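Local coordinates for protein 2-oxoglutarate dehydrogenase E3 component (Thermus thermophilus, PDB 2YQU) that probably oxidises the dihydrolipoyl groups of 2-oxo acid dehydrogenase complexes, passing the electrons through a bound FAD to NAD(+), at residues A[164-169]-A[189-194]; A[179-184]-A[340-345]. All coordinates share one frame; numbering follows the deposited sequence.

Contact 1 of 2, residues A[164-169]-A[189-194]; sequences PEVPKR and LGAEVI
V166 reaches over the backbone that leaves helix 177-188. Its CB comes within 4.2 Å of L189 O, and from there the two methyls part. CG1, anti to the backbone N (chi1 -179°), rests 3.6 Å from L189 O and also meets A191 N and, more loosely, A191 CB. CG2 lies 3.9 Å from L189 CB, where the two side chains cross at about a right angle. The methyl of A191 is packed tightly against the carbonyl of P167 across the contact, A191 CB to P167 O being 3.1 Å, and comes within 4.2 Å of P167 CG. W186 of the helix touches V166, P167 and A191. G190, at positive phi, ends the helix in a Schellman motif and turns the chain toward its strand. There the backbones join: E192 N gives a nearly straight bond to K168 O (3.0 Å), the N lying above the carbonyl plane. The same oxygen takes a second bond from a water, which also donates to G190 O. R169 pairs with E192 as a parallel bridge, and R169 CA comes 3.4 Å from E192 O. E192 OE1 comes near R169 CG and CD, where the two side chains cross at a slant, the charged ends apart. These are the starting ends of two inner strands of a Rossmann-type sheet: 169-173 and 192-196, linked by helix 177-188 in a beta-alpha-beta crossover, begin to pair here.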
ATOM      1  N   PRO A 164      11.604   4.003 -30.379  1.00 20.82           N
ATOM      2  CA  PRO A 164      12.100   2.771 -31.022  1.00 21.26           C
ATOM      3  C   PRO A 164      13.477   2.280 -30.523  1.00 21.17           C
ATOM      4  O   PRO A 164      13.872   1.150 -30.822  1.00 21.34           O
ATOM      5  CB  PRO A 164      12.147   3.148 -32.511  1.00 21.37           C
ATOM      6  CG  PRO A 164      12.286   4.643 -32.536  1.00 21.87           C
ATOM      7  CD  PRO A 164      11.616   5.156 -31.300  1.00 21.12           C
ATOM      8  N   GLU A 165      14.193   3.134 -29.802  1.00 21.25           N
ATOM      9  CA  GLU A 165      15.380   2.749 -29.043  1.00 21.44           C
ATOM     10  C   GLU A 165      15.542   3.696 -27.862  1.00 21.11           C
ATOM     11  O   GLU A 165      14.879   4.730 -27.794  1.00 21.47           O
ATOM     12  CB  GLU A 165      16.634   2.771 -29.934  1.00 21.77           C
ATOM     13  CG  GLU A 165      17.066   4.149 -30.420  1.00 23.29           C
ATOM     14  CD  GLU A 165      16.226   4.687 -31.568  1.00 25.51           C
ATOM     15  OE1 GLU A 165      15.790   5.852 -31.477  1.00 28.69           O
ATOM     16  OE2 GLU A 165      15.998   3.963 -32.564  1.00 27.15           O
ATOM     17  N   VAL A 166      16.417   3.348 -26.923  1.00 20.60           N
ATOM     18  CA  VAL A 166      16.697   4.235 -25.808  1.00 20.34           C
ATOM     19  C   VAL A 166      17.473   5.445 -26.337  1.00 20.46           C
ATOM     20  O   VAL A 166      18.508   5.278 -26.987  1.00 20.22           O
ATOM     21  CB  VAL A 166      17.505   3.534 -24.711  1.00 20.35           C
ATOM     22  CG1 VAL A 166      17.768   4.485 -23.545  1.00 19.88           C
ATOM     23  CG2 VAL A 166      16.779   2.282 -24.241  1.00 19.48           C
ATOM     24  N   PRO A 167      16.980   6.655 -26.085  1.00 20.17           N
ATOM     25  CA  PRO A 167      17.704   7.858 -26.513  1.00 20.26           C
ATOM     26  C   PRO A 167      18.969   8.027 -25.692  1.00 20.32           C
ATOM     27  O   PRO A 167      18.912   7.968 -24.468  1.00 20.10           O
ATOM     28  CB  PRO A 167      16.708   8.991 -26.240  1.00 20.47           C
ATOM     29  CG  PRO A 167      15.814   8.472 -25.180  1.00 19.91           C
ATOM     30  CD  PRO A 167      15.731   6.986 -25.374  1.00 20.12           C
ATOM     31  N   LYS A 168      20.110   8.214 -26.352  1.00 20.54           N
ATOM     32  CA  LYS A 168      21.346   8.459 -25.623  1.00 20.71           C
ATOM     33  C   LYS A 168      21.200   9.698 -24.745  1.00 20.19           C
ATOM     34  O   LYS A 168      21.620   9.696 -23.595  1.00 19.74           O
ATOM     35  CB  LYS A 168      22.544   8.597 -26.571  1.00 21.32           C
ATOM     36  CG  LYS A 168      23.874   8.676 -25.843  1.00 23.28           C
ATOM     37  CD  LYS A 168      25.069   8.651 -26.804  1.00 26.78           C
ATOM     38  CE  LYS A 168      26.218   9.508 -26.284  1.00 28.62           C
ATOM     39  NZ  LYS A 168      25.976  10.967 -26.554  1.00 31.15           N
ATOM     40  N   ARG A 169      20.579  10.743 -25.292  1.00 19.76           N
ATOM     41  CA  ARG A 169      20.285  11.965 -24.554  1.00 19.72           C
ATOM     42  C   ARG A 169      18.806  12.322 -24.746  1.00 19.13           C
ATOM     43  O   ARG A 169      18.315  12.379 -25.868  1.00 18.08           O
ATOM     44  CB  ARG A 169      21.184  13.115 -25.037  1.00 20.25           C
ATOM     45  CG  ARG A 169      22.661  12.955 -24.660  1.00 22.26           C
ATOM     46  CD  ARG A 169      23.523  14.190 -24.919  1.00 24.79           C
ATOM     47  NE  ARG A 169      23.684  14.485 -26.344  1.00 27.10           N
ATOM     48  CZ  ARG A 169      24.264  15.587 -26.835  1.00 29.09           C
ATOM     49  NH1 ARG A 169      24.745  16.531 -26.030  1.00 30.05           N
ATOM     50  NH2 ARG A 169      24.356  15.752 -28.149  1.00 30.08           N
ATOM     51  N   LEU A 189      16.705   3.111 -18.272  1.00 16.27           N
ATOM     52  CA  LEU A 189      17.172   2.281 -19.379  1.00 16.62           C
ATOM     53  C   LEU A 189      18.482   2.784 -20.001  1.00 17.19           C
ATOM     54  O   LEU A 189      18.944   2.235 -21.003  1.00 18.06           O
ATOM     55  CB  LEU A 189      16.073   2.189 -20.443  1.00 16.27           C
ATOM     56  CG  LEU A 189      14.752   1.586 -19.935  1.00 16.89           C
ATOM     57  CD1 LEU A 189      13.743   1.493 -21.053  1.00 16.89           C
ATOM     58  CD2 LEU A 189      14.959   0.214 -19.296  1.00 16.91           C
ATOM     59  N   GLY A 190      19.072   3.817 -19.408  1.00 17.35           N
ATOM     60  CA  GLY A 190      20.415   4.254 -19.770  1.00 17.51           C
ATOM     61  C   GLY A 190      20.500   5.628 -20.405  1.00 17.86           C
ATOM     62  O   GLY A 190      21.588   6.078 -20.773  1.00 17.50           O
ATOM     63  N   ALA A 191      19.358   6.296 -20.558  1.00 18.07           N
ATOM     64  CA  ALA A 191      19.333   7.627 -21.151  1.00 18.15           C
ATOM     65  C   ALA A 191      19.918   8.642 -20.176  1.00 18.04           C
ATOM     66  O   ALA A 191      19.690   8.567 -18.964  1.00 18.14           O
ATOM     67  CB  ALA A 191      17.901   8.021 -21.541  1.00 17.70           C
ATOM     68  N   GLU A 192      20.692   9.581 -20.708  1.00 18.41           N
ATOM     69  CA  GLU A 192      21.080  10.772 -19.968  1.00 18.75           C
ATOM     70  C   GLU A 192      19.900  11.731 -20.110  1.00 18.30           C
ATOM     71  O   GLU A 192      19.554  12.141 -21.221  1.00 18.71           O
ATOM     72  CB  GLU A 192      22.351  11.402 -20.545  1.00 19.44           C
ATOM     73  CG  GLU A 192      23.567  10.493 -20.482  1.00 22.21           C
ATOM     74  CD  GLU A 192      24.849  11.149 -20.973  1.00 26.03           C
ATOM     75  OE1 GLU A 192      24.797  12.287 -21.487  1.00 27.69           O
ATOM     76  OE2 GLU A 192      25.916  10.513 -20.844  1.00 28.47           O
ATOM     77  N   VAL A 193      19.261  12.042 -18.994  1.00 17.66           N
ATOM     78  CA  VAL A 193      18.013  12.795 -19.000  1.00 17.14           C
ATOM     79  C   VAL A 193      18.220  14.139 -18.318  1.00 17.38           C
ATOM     80  O   VAL A 193      18.785  14.207 -17.223  1.00 17.52           O
ATOM     81  CB  VAL A 193      16.885  12.000 -18.310  1.00 16.98           C
ATOM     82  CG1 VAL A 193      15.579  12.803 -18.293  1.00 16.96           C
ATOM     83  CG2 VAL A 193      16.692  10.660 -19.007  1.00 16.50           C
ATOM     84  N   ILE A 194      17.783  15.200 -18.996  1.00 16.84           N
ATOM     85  CA  ILE A 194      17.807  16.551 -18.467  1.00 17.00           C
ATOM     86  C   ILE A 194      16.382  17.076 -18.442  1.00 16.96           C
ATOM     87  O   ILE A 194      15.686  16.997 -19.446  1.00 17.43           O
ATOM     88  CB  ILE A 194      18.671  17.474 -19.361  1.00 16.91           C
ATOM     89  CG1 ILE A 194      20.114  16.963 -19.417  1.00 17.38           C
ATOM     90  CG2 ILE A 194      18.615  18.905 -18.846  1.00 17.12           C
ATOM     91  CD1 ILE A 194      20.974  17.656 -20.473  1.00 18.31           C
TER
HETATM   92  O   HOH W   1      23.015   7.412 -22.725  1.00 25.01           O

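Contact 2 of 2, residues A[179-184]-A[340-345]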
ATOM      1  N   GLY A 179       6.097  14.494 -17.452  1.00 16.77           N
ATOM      2  CA  GLY A 179       7.435  14.545 -18.023  1.00 16.71           C
ATOM      3  C   GLY A 179       8.471  13.905 -17.130  1.00 16.89           C
ATOM      4  O   GLY A 179       9.397  13.268 -17.611  1.00 16.81           O
ATOM      5  N   LEU A 180       8.297  14.066 -15.824  1.00 16.86           N
ATOM      6  CA  LEU A 180       9.211  13.501 -14.841  1.00 17.09           C
ATOM      7  C   LEU A 180       9.128  11.981 -14.854  1.00 16.35           C
ATOM      8  O   LEU A 180      10.148  11.291 -14.866  1.00 15.29           O
ATOM      9  CB  LEU A 180       8.867  14.043 -13.456  1.00 17.81           C
ATOM     10  CG  LEU A 180       9.906  13.903 -12.354  1.00 20.49           C
ATOM     11  CD1 LEU A 180      11.279  14.436 -12.782  1.00 21.33           C
ATOM     12  CD2 LEU A 180       9.392  14.627 -11.114  1.00 23.14           C
ATOM     13  N   GLU A 181       7.906  11.459 -14.850  1.00 15.63           N
ATOM     14  CA  GLU A 181       7.689  10.019 -14.970  1.00 15.48           C
ATOM     15  C   GLU A 181       8.349   9.435 -16.212  1.00 15.12           C
ATOM     16  O   GLU A 181       9.051   8.433 -16.128  1.00 14.70           O
ATOM     17  CB  GLU A 181       6.199   9.696 -14.988  1.00 15.68           C
ATOM     18  CG  GLU A 181       5.548   9.769 -13.615  1.00 15.58           C
ATOM     19  CD  GLU A 181       4.085   9.366 -13.619  1.00 15.55           C
ATOM     20  OE1 GLU A 181       3.525   9.170 -12.520  1.00 16.24           O
ATOM     21  OE2 GLU A 181       3.486   9.238 -14.710  1.00 16.76           O
ATOM     22  N   LEU A 182       8.125  10.055 -17.367  1.00 14.98           N
ATOM     23  CA  LEU A 182       8.688   9.542 -18.614  1.00 15.09           C
ATOM     24  C   LEU A 182      10.207   9.748 -18.680  1.00 15.27           C
ATOM     25  O   LEU A 182      10.925   8.909 -19.241  1.00 15.14           O
ATOM     26  CB  LEU A 182       7.959  10.141 -19.830  1.00 14.98           C
ATOM     27  CG  LEU A 182       6.470   9.780 -19.902  1.00 16.15           C
ATOM     28  CD1 LEU A 182       5.755  10.531 -21.033  1.00 16.68           C
ATOM     29  CD2 LEU A 182       6.264   8.295 -20.054  1.00 17.94           C
ATOM     30  N   GLY A 183      10.691  10.826 -18.064  1.00 15.32           N
ATOM     31  CA  GLY A 183      12.116  11.066 -17.906  1.00 15.47           C
ATOM     32  C   GLY A 183      12.758   9.910 -17.160  1.00 15.54           C
ATOM     33  O   GLY A 183      13.774   9.369 -17.596  1.00 15.28           O
ATOM     34  N   VAL A 184      12.137   9.515 -16.050  1.00 15.34           N
ATOM     35  CA  VAL A 184      12.639   8.429 -15.208  1.00 15.53           C
ATOM     36  C   VAL A 184      12.614   7.087 -15.956  1.00 15.44           C
ATOM     37  O   VAL A 184      13.554   6.313 -15.853  1.00 15.52           O
ATOM     38  CB  VAL A 184      11.848   8.339 -13.879  1.00 15.39           C
ATOM     39  CG1 VAL A 184      12.063   6.989 -13.172  1.00 15.86           C
ATOM     40  CG2 VAL A 184      12.237   9.485 -12.959  1.00 16.33           C
ATOM     41  N   VAL A 340       2.727  10.550  -8.010  1.00 13.68           N
ATOM     42  CA  VAL A 340       3.745  10.401  -9.033  1.00 13.42           C
ATOM     43  C   VAL A 340       4.330   9.004  -8.876  1.00 13.68           C
ATOM     44  O   VAL A 340       4.804   8.653  -7.794  1.00 13.51           O
ATOM     45  CB  VAL A 340       4.869  11.440  -8.854  1.00 13.37           C
ATOM     46  CG1 VAL A 340       5.872  11.354  -9.998  1.00 13.19           C
ATOM     47  CG2 VAL A 340       4.289  12.858  -8.715  1.00 13.71           C
ATOM     48  N   TYR A 341       4.312   8.213  -9.944  1.00 13.87           N
ATOM     49  CA  TYR A 341       4.586   6.766  -9.856  1.00 14.17           C
ATOM     50  C   TYR A 341       6.035   6.392 -10.202  1.00 14.83           C
ATOM     51  O   TYR A 341       6.323   5.322 -10.745  1.00 15.32           O
ATOM     52  CB  TYR A 341       3.577   6.007 -10.702  1.00 13.86           C
ATOM     53  CG  TYR A 341       2.196   6.129 -10.109  1.00 14.25           C
ATOM     54  CD1 TYR A 341       1.233   6.946 -10.686  1.00 13.98           C
ATOM     55  CD2 TYR A 341       1.885   5.488  -8.918  1.00 14.39           C
ATOM     56  CE1 TYR A 341      -0.034   7.078 -10.109  1.00 14.50           C
ATOM     57  CE2 TYR A 341       0.633   5.621  -8.341  1.00 14.66           C
ATOM     58  CZ  TYR A 341      -0.323   6.398  -8.952  1.00 13.38           C
ATOM     59  OH  TYR A 341      -1.553   6.517  -8.347  1.00 14.55           O
ATOM     60  N   THR A 342       6.932   7.294  -9.840  1.00 15.25           N
ATOM     61  CA  THR A 342       8.360   7.034  -9.805  1.00 15.55           C
ATOM     62  C   THR A 342       8.666   6.156  -8.588  1.00 16.02           C
ATOM     63  O   THR A 342       7.770   5.740  -7.863  1.00 16.41           O
ATOM     64  CB  THR A 342       9.119   8.378  -9.705  1.00 15.47           C
ATOM     65  OG1 THR A 342       8.515   9.194  -8.693  1.00 14.95           O
ATOM     66  CG2 THR A 342       8.977   9.209 -10.997  1.00 15.21           C
ATOM     67  N   HIS A 343       9.933   5.838  -8.393  1.00 16.59           N
ATOM     68  CA  HIS A 343      10.402   5.230  -7.150  1.00 17.12           C
ATOM     69  C   HIS A 343      11.541   6.107  -6.652  1.00 17.16           C
ATOM     70  O   HIS A 343      12.577   6.186  -7.301  1.00 17.75           O
ATOM     71  CB  HIS A 343      10.874   3.791  -7.366  1.00 17.51           C
ATOM     72  CG  HIS A 343      11.391   3.134  -6.122  1.00 19.99           C
ATOM     73  ND1 HIS A 343      10.685   2.161  -5.443  1.00 24.09           N
ATOM     74  CD2 HIS A 343      12.539   3.315  -5.431  1.00 23.05           C
ATOM     75  CE1 HIS A 343      11.381   1.772  -4.389  1.00 24.77           C
ATOM     76  NE2 HIS A 343      12.509   2.458  -4.358  1.00 22.73           N
ATOM     77  N   PRO A 344      11.364   6.797  -5.526  1.00 16.46           N
ATOM     78  CA  PRO A 344      10.189   6.687  -4.652  1.00 15.65           C
ATOM     79  C   PRO A 344       8.933   7.294  -5.270  1.00 15.31           C
ATOM     80  O   PRO A 344       9.042   8.119  -6.171  1.00 15.03           O
ATOM     81  CB  PRO A 344      10.608   7.513  -3.435  1.00 15.85           C
ATOM     82  CG  PRO A 344      11.549   8.526  -3.980  1.00 16.19           C
ATOM     83  CD  PRO A 344      12.321   7.797  -5.030  1.00 16.54           C
ATOM     84  N   GLU A 345       7.760   6.892  -4.786  1.00 14.44           N
ATOM     85  CA  GLU A 345       6.529   7.590  -5.137  1.00 14.46           C
ATOM     86  C   GLU A 345       6.474   8.933  -4.411  1.00 14.00           C
ATOM     87  O   GLU A 345       7.152   9.153  -3.412  1.00 13.70           O
ATOM     88  CB  GLU A 345       5.285   6.731  -4.850  1.00 14.06           C
ATOM     89  CG  GLU A 345       5.257   5.471  -5.705  1.00 14.84           C
ATOM     90  CD  GLU A 345       3.986   4.641  -5.638  1.00 15.18           C
ATOM     91  OE1 GLU A 345       3.073   4.900  -4.821  1.00 13.54           O
ATOM     92  OE2 GLU A 345       3.901   3.694  -6.439  1.00 16.79           O
TER
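The Y341 ring and the E181 carboxylate lie side by side and point the same way, their planes 46° apart. E181 OE1 approaches the ring obliquely, 3.7 Å from Y341 CD1, while E345 OE2 sits at the ring edge, in its plane. K49 and L52 of helix 45-63 and R375 of the second subunit also pack on the tyrosine, and FAD touches it. The carboxylate has two partners: OE1 accepts an almost straight bond from Y341 N (2.9 Å, 172° at the hydrogen), met on its anti side and somewhat out of plane, and OE2 forms a salt bridge with K49. An extended chain beyond CG carries this group from the helix to the loop, with E181 CG against V340 CG1 at 4.0 Å. Replaced by an alanine, E181 would probably no longer hold Y341 N or offer K49 its carboxylate, and a gap would be likely beside V340 CG1. Further along the helix, V184 CG2 meets T342 CG2 at 3.8 Å, the two side chains crossing at about a right angle. T342 OG1, between the backbone N and the carbonyl carbon (chi1 47°), donates to P344 O (2.8 Å), closing the turn that contains the cis peptide bond before P344. Helix 177-188, after what is probably a glycine-rich Rossmann turn, thus joins the probable NAD(+)-binding domain to the dimerisation domain beside the flavin of this pyridine nucleotide-disulphide oxidoreductase.

Helix 177-188 connects the two contacts: residues 179-184 of contact 2 lie on it, and residues 189-194 of contact 1 carry the chain from its end into the next strand. The segments alternate along the sequence, and the contact centres are about 15 Å apart. They touch directly where V193 CG2 packs 3.5 Å from G183 O, strand against helix. Contact 1 is partly buried, its centre about 23 Å from the centre of the chain, away from the annotated sites. Contact 2 is buried, about 11 Å from that centre, with the Y341 side chain about 4 Å from FAD; E181 is part of the NAD(+) site, which holds no nucleotide in this chain.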